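Ankyrin-repeat protein B (PDB 5K34) probably hijacks the host ubiquitin-proteasome system as a Legionella pneumophila F-box effector, this piece being its ankyrin domain, likely a protein-binding module. Local coordinates at residues N13-A18 and L44-L49; R19-E24 and A57-N62; D35-N40 and Y68-N73; S81-L86 and R108-E113. All coordinates share one frame; numbering follows the deposited sequence.

Contact 1. Residues N13-A18 and L44-L49; sequences NLMVAA and LNRTPL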
loop_
_atom_site.group_PDB
_atom_site.type_symbol
_atom_site.label_atom_id
_atom_site.label_comp_id
_atom_site.label_asym_id
_atom_site.label_seq_id
_atom_site.Cartn_x
_atom_site.Cartn_y
_atom_site.Cartn_z
ATOM N N ASN A 13 -8.904 -10.569 0.431
ATOM C CA ASN A 13 -9.659 -9.854 -0.600
ATOM C C ASN A 13 -9.262 -8.374 -0.648
ATOM O O ASN A 13 -9.258 -7.759 -1.728
ATOM C CB ASN A 13 -11.164 -9.981 -0.316
ATOM C CG ASN A 13 -11.687 -11.342 -0.636
ATOM O OD1 ASN A 13 -11.052 -12.142 -1.323
ATOM N ND2 ASN A 13 -12.892 -11.630 -0.153
ATOM N N LEU A 14 -8.929 -7.796 0.512
ATOM C CA LEU A 14 -8.446 -6.401 0.607
ATOM C C LEU A 14 -7.133 -6.232 -0.131
ATOM O O LEU A 14 -6.923 -5.250 -0.847
ATOM C CB LEU A 14 -8.282 -6.047 2.065
ATOM C CG LEU A 14 -7.652 -4.721 2.429
ATOM C CD1 LEU A 14 -8.476 -3.559 1.891
ATOM C CD2 LEU A 14 -7.488 -4.642 3.942
ATOM N N MET A 15 -6.165 -7.132 0.044
ATOM C CA MET A 15 -4.899 -7.112 -0.685
ATOM C C MET A 15 -5.156 -7.146 -2.191
ATOM O O MET A 15 -4.537 -6.371 -2.951
ATOM C CB MET A 15 -4.031 -8.284 -0.263
ATOM C CG MET A 15 -3.530 -8.158 1.179
ATOM S SD MET A 15 -2.390 -6.812 1.482
ATOM C CE MET A 15 -0.898 -7.496 0.718
ATOM N N VAL A 16 -6.033 -8.042 -2.687
ATOM C CA VAL A 16 -6.335 -8.080 -4.116
ATOM C C VAL A 16 -7.017 -6.795 -4.614
ATOM O O VAL A 16 -6.673 -6.270 -5.688
ATOM C CB VAL A 16 -7.170 -9.325 -4.449
ATOM C CG1 VAL A 16 -7.683 -9.272 -5.889
ATOM C CG2 VAL A 16 -6.321 -10.570 -4.245
ATOM N N ALA A 17 -7.982 -6.302 -3.842
ATOM C CA ALA A 17 -8.688 -5.091 -4.249
ATOM C C ALA A 17 -7.700 -3.943 -4.332
ATOM O O ALA A 17 -7.736 -3.154 -5.283
ATOM C CB ALA A 17 -9.794 -4.774 -3.258
ATOM N N ALA A 18 -6.817 -3.803 -3.340
ATOM C CA ALA A 18 -5.846 -2.715 -3.373
ATOM C C ALA A 18 -4.875 -2.868 -4.537
ATOM O O ALA A 18 -4.623 -1.892 -5.265
ATOM C CB ALA A 18 -5.096 -2.654 -2.069
ATOM N N LEU A 44 2.495 -11.983 6.306
ATOM C CA LEU A 44 3.820 -11.708 5.787
ATOM C C LEU A 44 4.295 -10.272 6.111
ATOM O O LEU A 44 5.175 -9.750 5.413
ATOM C CB LEU A 44 3.952 -11.993 4.278
ATOM C CG LEU A 44 3.462 -13.368 3.803
ATOM C CD1 LEU A 44 3.661 -13.519 2.292
ATOM C CD2 LEU A 44 3.899 -14.586 4.636
ATOM N N ASN A 45 3.664 -9.656 7.127
ATOM C CA ASN A 45 3.941 -8.259 7.470
ATOM C C ASN A 45 3.697 -7.275 6.310
ATOM O O ASN A 45 4.243 -6.176 6.299
ATOM C CB ASN A 45 5.348 -8.078 8.080
ATOM C CG ASN A 45 5.377 -8.481 9.527
ATOM O OD1 ASN A 45 6.390 -9.158 9.957
ATOM N ND2 ASN A 45 4.424 -8.109 10.268
ATOM N N ARG A 46 2.818 -7.671 5.389
ATOM C CA ARG A 46 2.427 -6.765 4.306
ATOM C C ARG A 46 1.176 -5.987 4.669
ATOM O O ARG A 46 0.413 -6.357 5.571
ATOM C CB ARG A 46 2.170 -7.564 3.001
ATOM C CG ARG A 46 3.249 -8.593 2.664
ATOM C CD ARG A 46 3.149 -9.058 1.227
ATOM N NE ARG A 46 3.856 -8.126 0.356
ATOM C CZ ARG A 46 3.484 -7.820 -0.882
ATOM N NH1 ARG A 46 4.200 -6.944 -1.583
ATOM N NH2 ARG A 46 2.380 -8.348 -1.424
ATOM N N THR A 47 0.933 -4.889 3.933
ATOM C CA THR A 47 -0.324 -4.139 4.084
ATOM C C THR A 47 -0.898 -3.888 2.691
ATOM O O THR A 47 -0.191 -4.052 1.689
ATOM C CB THR A 47 -0.072 -2.751 4.717
ATOM O OG1 THR A 47 0.699 -1.948 3.817
ATOM C CG2 THR A 47 0.619 -2.870 6.094
ATOM N N PRO A 48 -2.150 -3.414 2.611
ATOM C CA PRO A 48 -2.712 -3.056 1.322
ATOM C C PRO A 48 -2.034 -1.849 0.711
ATOM O O PRO A 48 -2.191 -1.609 -0.493
ATOM C CB PRO A 48 -4.197 -2.791 1.615
ATOM C CG PRO A 48 -4.260 -2.540 3.082
ATOM C CD PRO A 48 -3.174 -3.453 3.671
ATOM N N LEU A 49 -1.287 -1.049 1.487
ATOM C CA LEU A 49 -0.491 0.029 0.877
ATOM C C LEU A 49 0.595 -0.571 -0.001
ATOM O O LEU A 49 0.782 -0.126 -1.139
ATOM C CB LEU A 49 0.091 0.928 1.963
ATOM C CG LEU A 49 1.003 2.062 1.481
ATOM C CD1 LEU A 49 0.282 2.980 0.467
ATOM C CD2 LEU A 49 1.517 2.878 2.665
#
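Pro48 packs its ring against Leu14 and Ala18 of the helix holding residues 13-18, while Met15 reaches past it to the backbone just ahead, a worked example of how the start of helix 48-54 is seated on helix 5-19. The close-packed part is made by apolar side chains, two of which also rest on backbone. Leu14 turns its CG anti to the backbone N (chi1 173°), and its CD2 then comes 3.9 Å from Pro48 CG, the two side chains crossing obliquely. One turn further on, the methyl of Ala18 meets the same ring at its CB, with Ala18 CB to Pro48 CB at 3.8 Å and Ala18 CB to Pro48 O at 3.5 Å. Met15 is folded at both chi2 and chi3, which curls its thioether over the peptide between Thr47 and Pro48: Met15 SD lies 3.5 Å from Thr47 C.

Beyond the sulfur the packing thins toward solvent. Met15 CE ends 3.8 Å from Arg46 CB, and the two side chains cross at about a right angle. The partly exposed guanidinium meets that methyl obliquely; its charge is answered by Asp76 and Glu54. Thr47 directs its CB away from the helix and serves as N-cap, OG1 accepting a weak bond from Leu49 N (3.2 Å).

Helix 23-30 covers another side of Leu14 through Val26 and Leu30. Pro48 is further enclosed by Trp11 of helix 5-19 and Leu64 of helix 58-67, which places the start of helix 48-54 within the layered helices of the repeat stack.

Contact 2. Residues R19-E24 and A57-N62; sequences RSNNLE and AYQTAN. With SO4 (sulfate ion), chain C.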
loop_
_atom_site.group_PDB
_atom_site.type_symbol
_atom_site.label_atom_id
_atom_site.label_comp_id
_atom_site.label_asym_id
_atom_site.label_seq_id
_atom_site.Cartn_x
_atom_site.Cartn_y
_atom_site.Cartn_z
ATOM N N ARG A 19 -4.365 -4.081 -4.784
ATOM C CA ARG A 19 -3.425 -4.294 -5.892
ATOM C C ARG A 19 -4.056 -3.997 -7.238
ATOM O O ARG A 19 -3.349 -3.573 -8.174
ATOM C CB ARG A 19 -2.966 -5.757 -5.826
ATOM C CG ARG A 19 -1.735 -6.012 -6.736
ATOM C CD ARG A 19 -1.250 -7.464 -6.653
ATOM N NE ARG A 19 -0.757 -7.842 -5.348
ATOM C CZ ARG A 19 -1.377 -8.694 -4.510
ATOM N NH1 ARG A 19 -2.564 -9.223 -4.762
ATOM N NH2 ARG A 19 -0.795 -8.966 -3.332
ATOM N N SER A 20 -5.371 -4.192 -7.350
ATOM C CA SER A 20 -6.054 -3.946 -8.630
ATOM C C SER A 20 -6.633 -2.553 -8.728
ATOM O O SER A 20 -7.321 -2.238 -9.708
ATOM C CB SER A 20 -7.169 -4.951 -8.886
ATOM O OG SER A 20 -8.117 -4.876 -7.851
ATOM N N ASN A 21 -6.341 -1.677 -7.769
ATOM C CA ASN A 21 -6.843 -0.295 -7.800
ATOM C C ASN A 21 -8.357 -0.236 -7.662
ATOM O O ASN A 21 -8.974 0.755 -8.070
ATOM C CB ASN A 21 -6.371 0.464 -9.051
ATOM C CG ASN A 21 -6.101 1.959 -8.807
ATOM O OD1 ASN A 21 -5.955 2.442 -7.685
ATOM N ND2 ASN A 21 -5.958 2.689 -9.917
ATOM N N ASN A 22 -8.952 -1.269 -7.077
ATOM C CA ASN A 22 -10.384 -1.285 -6.836
ATOM C C ASN A 22 -10.684 -0.637 -5.504
ATOM O O ASN A 22 -10.964 -1.291 -4.466
ATOM C CB ASN A 22 -10.938 -2.706 -6.914
ATOM C CG ASN A 22 -12.468 -2.704 -7.012
ATOM O OD1 ASN A 22 -13.128 -1.758 -6.593
ATOM N ND2 ASN A 22 -13.045 -3.767 -7.542
ATOM N N LEU A 23 -10.603 0.694 -5.498
ATOM C CA LEU A 23 -10.745 1.475 -4.269
ATOM C C LEU A 23 -12.165 1.336 -3.682
ATOM O O LEU A 23 -12.332 1.311 -2.463
ATOM C CB LEU A 23 -10.397 2.938 -4.493
ATOM C CG LEU A 23 -10.476 3.817 -3.262
ATOM C CD1 LEU A 23 -9.611 3.341 -2.094
ATOM C CD2 LEU A 23 -10.071 5.232 -3.649
ATOM N N GLU A 24 -13.154 1.257 -4.562
ATOM C CA GLU A 24 -14.535 1.054 -4.039
ATOM C C GLU A 24 -14.636 -0.228 -3.177
ATOM O O GLU A 24 -15.213 -0.200 -2.089
ATOM C CB GLU A 24 -15.525 0.989 -5.218
ATOM C CG GLU A 24 -15.687 2.284 -5.987
ATOM C CD GLU A 24 -16.402 2.073 -7.350
ATOM O OE1 GLU A 24 -16.780 0.917 -7.715
ATOM O OE2 GLU A 24 -16.583 3.090 -8.078
ATOM N N ALA A 57 -1.288 0.719 -8.451
ATOM C CA ALA A 57 -2.611 1.260 -8.113
ATOM C C ALA A 57 -2.392 2.543 -7.318
ATOM O O ALA A 57 -2.702 2.635 -6.134
ATOM C CB ALA A 57 -3.401 0.201 -7.308
ATOM N N TYR A 58 -1.835 3.557 -7.999
ATOM C CA TYR A 58 -1.305 4.694 -7.253
ATOM C C TYR A 58 -2.380 5.574 -6.618
ATOM O O TYR A 58 -2.142 6.142 -5.564
ATOM C CB TYR A 58 -0.286 5.497 -8.097
ATOM C CG TYR A 58 0.892 4.651 -8.491
ATOM C CD1 TYR A 58 1.739 4.088 -7.529
ATOM C CD2 TYR A 58 1.193 4.421 -9.805
ATOM C CE1 TYR A 58 2.819 3.291 -7.876
ATOM C CE2 TYR A 58 2.299 3.646 -10.180
ATOM C CZ TYR A 58 3.076 3.082 -9.217
ATOM O OH TYR A 58 4.118 2.276 -9.634
ATOM N N GLN A 59 -3.560 5.625 -7.234
ATOM C CA GLN A 59 -4.658 6.384 -6.585
ATOM C C GLN A 59 -5.139 5.692 -5.284
ATOM O O GLN A 59 -5.338 6.421 -4.302
ATOM C CB GLN A 59 -5.829 6.618 -7.529
ATOM C CG GLN A 59 -5.452 7.286 -8.860
ATOM C CD GLN A 59 -5.299 6.302 -9.993
ATOM O OE1 GLN A 59 -4.603 5.267 -9.838
ATOM N NE2 GLN A 59 -5.943 6.548 -11.120
ATOM N N THR A 60 -5.180 4.394 -5.275
ATOM C CA THR A 60 -5.525 3.673 -4.071
ATOM C C THR A 60 -4.421 3.854 -3.012
ATOM O O THR A 60 -4.698 4.038 -1.840
ATOM C CB THR A 60 -5.777 2.194 -4.387
ATOM O OG1 THR A 60 -6.952 2.094 -5.200
ATOM C CG2 THR A 60 -6.010 1.365 -3.103
ATOM N N ALA A 61 -3.165 3.795 -3.435
ATOM C CA ALA A 61 -2.044 4.022 -2.500
ATOM C C ALA A 61 -2.130 5.412 -1.873
ATOM O O ALA A 61 -1.936 5.583 -0.676
ATOM C CB ALA A 61 -0.712 3.864 -3.208
ATOM N N ASN A 62 -2.411 6.433 -2.703
ATOM C CA ASN A 62 -2.583 7.793 -2.224
ATOM C C ASN A 62 -3.716 7.894 -1.218
ATOM O O ASN A 62 -3.576 8.512 -0.154
ATOM C CB ASN A 62 -2.802 8.775 -3.369
ATOM C CG ASN A 62 -1.518 9.277 -4.014
ATOM O OD1 ASN A 62 -1.127 8.882 -5.148
ATOM N ND2 ASN A 62 -0.834 10.149 -3.313
HETATM S S SO4 C . -6.299 2.922 -13.568
HETATM O O1 SO4 C . -7.330 2.868 -14.661
HETATM O O2 SO4 C . -6.414 1.684 -12.652
HETATM O O3 SO4 C . -4.925 3.056 -14.137
HETATM O O4 SO4 C . -6.385 4.188 -12.790
#
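The side-chain amide of Asn21 has the methyl of Ala57 over one face, displaced toward the oxygen, with Ala57 CB 3.4 Å from Asn21 OD1. At its nitrogen end it meets the amide of Gln59, the planes 46° apart and the two chains crossing at about a right angle. Asn21 ND2 donates to Gln59 OE1 at 2.9 Å, arriving from above the Gln59 carbonyl plane, 54° out of it, while Gln59 OE1 lies closer to the Asn21 plane. The oxygen of the amide, Asn21 OD1, is gripped twice: Thr60 N approaches nearly along the C=O axis at 3.2 Å, and Thr60 OG1 donates from 2.7 Å, tilted from the carbonyl plane. Thr60 can make this second bond because its OG1 sits beside its own backbone N (chi1 -67°), bringing both donors to one oxygen. Three bonds within the contact thus fix the rotation of the Asn21 amide.

A sulfate, probably from the crystallisation liquor, spans the outer side. Asn21 ND2 gives it an almost straight bond to O2, and Gln59 NE2 donates to O4, each at 2.9 Å. Deeper in, Leu23 CB rests 3.6 Å from Thr60 OG1. The Arg19 guanidinium turns to Glu54 instead.

Asn21 adopts positive phi as the C-prime residue of a Schellman motif, with its N bonded to Ala18 O and Asn22 N to Ala17 O. That motif ends helix 5-19, and Asn22 then caps helix 23-30 through Glu25 N. This tight turn, tied to the start of helix 58-67, is consistent with the helix-turn-helix stacking of ankyrin repeats.

Contact 3. Residues D35-N40 and Y68-N73; sequences DPTQTN and YTFDPN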
loop_
_atom_site.group_PDB
_atom_site.type_symbol
_atom_site.label_atom_id
_atom_site.label_comp_id
_atom_site.label_asym_id
_atom_site.label_seq_id
_atom_site.Cartn_x
_atom_site.Cartn_y
_atom_site.Cartn_z
ATOM N N ASP A 35 -8.436 -2.650 10.166
ATOM C CA ASP A 35 -7.432 -1.607 10.226
ATOM C C ASP A 35 -6.337 -1.947 9.198
ATOM O O ASP A 35 -5.565 -2.918 9.387
ATOM C CB ASP A 35 -6.843 -1.505 11.640
ATOM C CG ASP A 35 -5.786 -0.446 11.758
ATOM O OD1 ASP A 35 -5.273 0.103 10.746
ATOM O OD2 ASP A 35 -5.388 -0.099 12.918
ATOM N N PRO A 36 -6.251 -1.169 8.102
ATOM C CA PRO A 36 -5.339 -1.593 7.018
ATOM C C PRO A 36 -3.876 -1.376 7.375
ATOM O O PRO A 36 -2.986 -1.789 6.602
ATOM C CB PRO A 36 -5.762 -0.666 5.857
ATOM C CG PRO A 36 -6.226 0.584 6.565
ATOM C CD PRO A 36 -6.950 0.095 7.802
ATOM N N THR A 37 -3.586 -0.689 8.481
ATOM C CA THR A 37 -2.197 -0.356 8.831
ATOM C C THR A 37 -1.553 -1.438 9.710
ATOM O O THR A 37 -0.317 -1.378 9.920
ATOM C CB THR A 37 -2.098 1.003 9.597
ATOM O OG1 THR A 37 -2.617 0.827 10.939
ATOM C CG2 THR A 37 -2.876 2.093 8.901
ATOM N N GLN A 38 -2.355 -2.348 10.239
ATOM C CA GLN A 38 -1.822 -3.337 11.165
ATOM C C GLN A 38 -1.746 -4.690 10.478
ATOM O O GLN A 38 -2.670 -5.123 9.783
ATOM C CB GLN A 38 -2.701 -3.406 12.417
ATOM C CG GLN A 38 -2.705 -2.117 13.251
ATOM C CD GLN A 38 -1.311 -1.530 13.518
ATOM O OE1 GLN A 38 -0.976 -0.398 13.075
ATOM N NE2 GLN A 38 -0.492 -2.264 14.280
ATOM N N THR A 39 -0.641 -5.379 10.699
ATOM C CA THR A 39 -0.365 -6.638 10.011
ATOM C C THR A 39 0.398 -7.566 10.948
ATOM O O THR A 39 0.601 -7.216 12.137
ATOM C CB THR A 39 0.361 -6.383 8.666
ATOM O OG1 THR A 39 0.541 -7.626 7.999
ATOM C CG2 THR A 39 1.699 -5.680 8.882
ATOM N N ASN A 40 0.800 -8.730 10.475
ATOM C CA ASN A 40 1.430 -9.725 11.338
ATOM C C ASN A 40 2.144 -10.745 10.468
ATOM O O ASN A 40 2.147 -10.674 9.258
ATOM C CB ASN A 40 0.374 -10.389 12.246
ATOM C CG ASN A 40 -0.749 -11.055 11.467
ATOM O OD1 ASN A 40 -0.576 -11.524 10.338
ATOM N ND2 ASN A 40 -1.932 -11.096 12.063
ATOM N N TYR A 68 -5.172 7.017 6.465
ATOM C CA TYR A 68 -4.761 6.210 7.606
ATOM C C TYR A 68 -3.324 6.501 7.933
ATOM O O TYR A 68 -2.576 7.032 7.096
ATOM C CB TYR A 68 -4.887 4.698 7.288
ATOM C CG TYR A 68 -6.299 4.281 6.984
ATOM C CD1 TYR A 68 -7.209 3.967 8.017
ATOM C CD2 TYR A 68 -6.759 4.268 5.671
ATOM C CE1 TYR A 68 -8.546 3.619 7.711
ATOM C CE2 TYR A 68 -8.083 3.955 5.355
ATOM C CZ TYR A 68 -8.959 3.653 6.394
ATOM O OH TYR A 68 -10.265 3.322 6.097
ATOM N N THR A 69 -2.916 6.228 9.148
ATOM C CA THR A 69 -1.529 6.472 9.585
ATOM C C THR A 69 -0.666 5.248 9.376
ATOM O O THR A 69 -0.688 4.303 10.178
ATOM C CB THR A 69 -1.458 6.932 11.063
ATOM O OG1 THR A 69 -2.292 8.095 11.191
ATOM C CG2 THR A 69 -0.013 7.289 11.435
ATOM N N PHE A 70 0.017 5.208 8.243
ATOM C CA PHE A 70 0.946 4.135 7.910
ATOM C C PHE A 70 2.377 4.548 8.235
ATOM O O PHE A 70 2.738 5.695 8.049
ATOM C CB PHE A 70 0.933 3.839 6.386
ATOM C CG PHE A 70 -0.250 3.018 5.926
ATOM C CD1 PHE A 70 -0.207 1.642 5.886
ATOM C CD2 PHE A 70 -1.431 3.653 5.494
ATOM C CE1 PHE A 70 -1.284 0.887 5.450
ATOM C CE2 PHE A 70 -2.524 2.921 5.075
ATOM C CZ PHE A 70 -2.458 1.544 5.040
ATOM N N ASP A 71 3.185 3.566 8.677
ATOM C CA ASP A 71 4.614 3.757 8.798
ATOM C C ASP A 71 5.239 3.437 7.423
ATOM O O ASP A 71 5.245 2.262 7.037
ATOM C CB ASP A 71 5.163 2.828 9.884
ATOM C CG ASP A 71 6.664 2.865 9.956
ATOM O OD1 ASP A 71 7.357 3.561 9.165
ATOM O OD2 ASP A 71 7.217 2.091 10.811
ATOM N N PRO A 72 5.704 4.445 6.666
ATOM C CA PRO A 72 6.154 4.173 5.280
ATOM C C PRO A 72 7.521 3.445 5.229
ATOM O O PRO A 72 7.933 3.094 4.137
ATOM C CB PRO A 72 6.250 5.592 4.683
ATOM C CG PRO A 72 6.614 6.439 5.894
ATOM C CD PRO A 72 5.884 5.873 7.079
ATOM N N ASN A 73 8.167 3.294 6.381
ATOM C CA ASN A 73 9.411 2.504 6.446
ATOM C C ASN A 73 9.187 1.138 7.062
ATOM O O ASN A 73 10.157 0.421 7.321
ATOM C CB ASN A 73 10.502 3.285 7.209
ATOM C CG ASN A 73 10.858 4.574 6.472
ATOM O OD1 ASN A 73 10.501 5.690 6.981
ATOM N ND2 ASN A 73 11.445 4.492 5.322
HETATM O O HOH W 1 1.895 0.737 9.240
HETATM O O HOH W 2 -2.299 3.567 12.521
#
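Thr37 and Pro36 bury the most surface here, and each sets an aliphatic carbon over the face of an aromatic ring. Thr37 CG2 stands 3.8 Å from the centroid of the Phe70 ring, only 4° off its normal. Pro36 CG does likewise above Tyr68, 3.7 Å from that centroid, the proline and the tyrosine crossing at about a right angle. Both are CH-pi contacts. Phe70 is the third main contributor: its CE1 comes within 3.4 Å of Pro36 O, a buried carbonyl for which the model offers no partner.

Thr37 is held from behind by Asp35. Its N and OG1 both reach Asp35 OD1 from the same face of the carboxylate, at 2.9 and 2.8 Å. With OG1 lodged between its backbone N and carbonyl carbon (chi1 72°), the methyl is left to face Phe70. Two waters complete the polar side, one linking Thr37 O to Asp71 N, the other joining Thr37 OG1 and Thr69 O.

The bond from Thr37 N to Asp35 OD1 closes an Asx turn within a type I beta turn from Asp35 to Gln38, and Asp71 repeats the Asx turn through Asn73 N. Such Asp-Pro loops, one after helix 23-30 and the next after helix 58-67, stacked side by side, are a recurring feature of ankyrin repeats.

Contact 4. Residues S81-L86 and R108-E113; sequences SPISLL and RGMQEE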
loop_
_atom_site.group_PDB
_atom_site.type_symbol
_atom_site.label_atom_id
_atom_site.label_comp_id
_atom_site.label_asym_id
_atom_site.label_seq_id
_atom_site.Cartn_x
_atom_site.Cartn_y
_atom_site.Cartn_z
ATOM N N SER A 81 9.642 -2.028 2.318
ATOM C CA SER A 81 8.722 -1.053 2.923
ATOM C C SER A 81 7.995 -0.323 1.776
ATOM O O SER A 81 8.404 -0.388 0.621
ATOM C CB SER A 81 9.500 -0.046 3.775
ATOM O OG SER A 81 10.376 0.666 2.921
ATOM N N PRO A 82 6.945 0.449 2.112
ATOM C CA PRO A 82 6.330 1.256 1.060
ATOM C C PRO A 82 7.339 2.133 0.327
ATOM O O PRO A 82 7.355 2.150 -0.899
ATOM C CB PRO A 82 5.263 2.063 1.852
ATOM C CG PRO A 82 4.843 1.094 2.929
ATOM C CD PRO A 82 6.124 0.426 3.357
ATOM N N ILE A 83 8.184 2.837 1.083
ATOM C CA ILE A 83 9.195 3.676 0.429
ATOM C C ILE A 83 10.187 2.866 -0.379
ATOM O O ILE A 83 10.508 3.245 -1.508
ATOM C CB ILE A 83 9.931 4.584 1.445
ATOM C CG1 ILE A 83 8.983 5.682 1.919
ATOM C CG2 ILE A 83 11.158 5.229 0.781
ATOM C CD1 ILE A 83 9.469 6.324 3.210
ATOM N N SER A 84 10.742 1.783 0.198
ATOM C CA SER A 84 11.787 1.080 -0.552
ATOM C C SER A 84 11.227 0.387 -1.780
ATOM O O SER A 84 11.889 0.308 -2.809
ATOM C CB SER A 84 12.577 0.120 0.357
ATOM O OG SER A 84 11.848 -1.075 0.638
ATOM N N LEU A 85 9.973 -0.077 -1.725
ATOM C CA LEU A 85 9.352 -0.706 -2.888
ATOM C C LEU A 85 9.130 0.336 -3.993
ATOM O O LEU A 85 9.392 0.063 -5.171
ATOM C CB LEU A 85 8.037 -1.372 -2.469
ATOM C CG LEU A 85 7.381 -2.238 -3.543
ATOM C CD1 LEU A 85 8.306 -3.419 -3.919
ATOM C CD2 LEU A 85 6.031 -2.722 -3.058
ATOM N N LEU A 86 8.663 1.522 -3.616
ATOM C CA LEU A 86 8.532 2.642 -4.580
ATOM C C LEU A 86 9.884 2.965 -5.200
ATOM O O LEU A 86 9.982 3.187 -6.410
ATOM C CB LEU A 86 7.915 3.860 -3.895
ATOM C CG LEU A 86 6.410 3.768 -3.648
ATOM C CD1 LEU A 86 6.034 4.801 -2.576
ATOM C CD2 LEU A 86 5.630 3.988 -4.939
ATOM N N ARG A 108 8.126 11.273 -2.019
ATOM C CA ARG A 108 8.299 12.574 -1.414
ATOM C C ARG A 108 7.342 12.802 -0.299
ATOM O O ARG A 108 7.702 13.255 0.814
ATOM C CB ARG A 108 8.188 13.650 -2.517
ATOM C CG ARG A 108 8.422 15.057 -1.960
ATOM C CD ARG A 108 7.998 16.151 -2.929
ATOM N NE ARG A 108 6.539 16.086 -3.143
ATOM C CZ ARG A 108 5.569 16.327 -2.236
ATOM N NH1 ARG A 108 5.792 16.730 -0.960
ATOM N NH2 ARG A 108 4.296 16.162 -2.622
ATOM N N GLY A 109 6.070 12.491 -0.523
ATOM C CA GLY A 109 5.104 12.656 0.509
ATOM C C GLY A 109 5.425 11.794 1.727
ATOM O O GLY A 109 5.360 12.264 2.875
ATOM N N MET A 110 5.779 10.534 1.521
ATOM C CA MET A 110 6.069 9.661 2.629
ATOM C C MET A 110 7.321 10.083 3.396
ATOM O O MET A 110 7.295 10.004 4.633
ATOM C CB MET A 110 6.236 8.231 2.149
ATOM C CG MET A 110 4.898 7.621 1.667
ATOM S SD MET A 110 5.128 5.939 1.047
ATOM C CE MET A 110 3.494 5.615 0.420
ATOM N N GLN A 111 8.371 10.516 2.710
ATOM C CA GLN A 111 9.599 10.883 3.407
ATOM C C GLN A 111 9.493 12.241 4.083
ATOM O O GLN A 111 10.114 12.475 5.124
ATOM C CB GLN A 111 10.764 10.882 2.444
ATOM C CG GLN A 111 11.141 9.503 1.944
ATOM C CD GLN A 111 12.475 9.500 1.241
ATOM O OE1 GLN A 111 12.728 10.334 0.396
ATOM N NE2 GLN A 111 13.359 8.570 1.613
ATOM N N GLU A 112 8.747 13.161 3.484
ATOM C CA GLU A 112 8.855 14.600 3.847
ATOM C C GLU A 112 7.667 15.160 4.574
ATOM O O GLU A 112 7.818 16.161 5.300
ATOM C CB GLU A 112 9.217 15.453 2.624
ATOM C CG GLU A 112 10.487 14.925 1.970
ATOM C CD GLU A 112 11.005 15.731 0.795
ATOM O OE1 GLU A 112 10.815 16.971 0.749
ATOM O OE2 GLU A 112 11.704 15.127 -0.047
ATOM N N GLU A 113 6.464 14.615 4.401
ATOM C CA GLU A 113 5.271 15.164 5.084
ATOM C C GLU A 113 5.365 15.048 6.605
ATOM O O GLU A 113 6.033 14.197 7.194
ATOM C CB GLU A 113 3.996 14.467 4.599
ATOM C CG GLU A 113 3.578 14.963 3.223
ATOM C CD GLU A 113 2.462 14.115 2.588
ATOM O OE1 GLU A 113 1.865 13.204 3.212
ATOM O OE2 GLU A 113 2.194 14.425 1.389
#
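Ile83 and Met110 slide past each other in opposite directions, each aimed at the other's helix. Ile83 CG1 lies 3.8 Å from Met110 CB, near the base of the methionine. Met110 runs straight beyond CG: the extended chi2 (178°) carries SD to the side chains of helix 82-91, where Met110 SD meets Leu86 CD1 at 3.9 Å and Pro82 CB at 4.0 Å, and chi3 (-174°) sets Met110 CE 4.0 Å from Leu86 CD1. Leu86 crosses the methionine at about a right angle. At the exposed margin, Gln111 passes Ile83 obliquely, its aliphatic Gln111 CG 3.8 Å from Ile83 CD1.

The two short helical segments run at 142° to each other, with axes 10.3 Å apart, wide enough for a layer of side chains to fill the space. Ser81 and Ser84 close a capping box at the start of the first: Ser84 N donates to Ser81 OG and Ser81 N to Ser84 OG. At the C-terminal end of the second, Glu113 bonds Arg66 and Trp65.

Apart from the Gln111 margin, the contact is carbon and sulfur throughout. Its cohesion therefore rests on hydrophobic burial and van der Waals packing, while the polar groups of the serine cap and Glu113 are satisfied at the ends of the segments, away from the apolar interface.

From the N terminus, helix 5-19 gives the first segment of contact 1, and the turn from its last residue into helix 23-30 gives that of contact 2. Contact 1 closes the loop from 13-18 to 44-49, contact 2 from 19-24 to 57-62 and contact 3 from 35-40 to 68-73; these three cross one another. Contact 2 ties the helix-turn end of the stack and contact 3 the loop side, without touching, their centres about 16 Å apart. Contact 4 follows in series, closing from 81-86 to 108-113 and fastening helix 82-91 to helix 97-112. It adjoins contact 3, where Ile83 N probably bonds to Pro72 O, and contact 1, where Leu49 packs on Pro82.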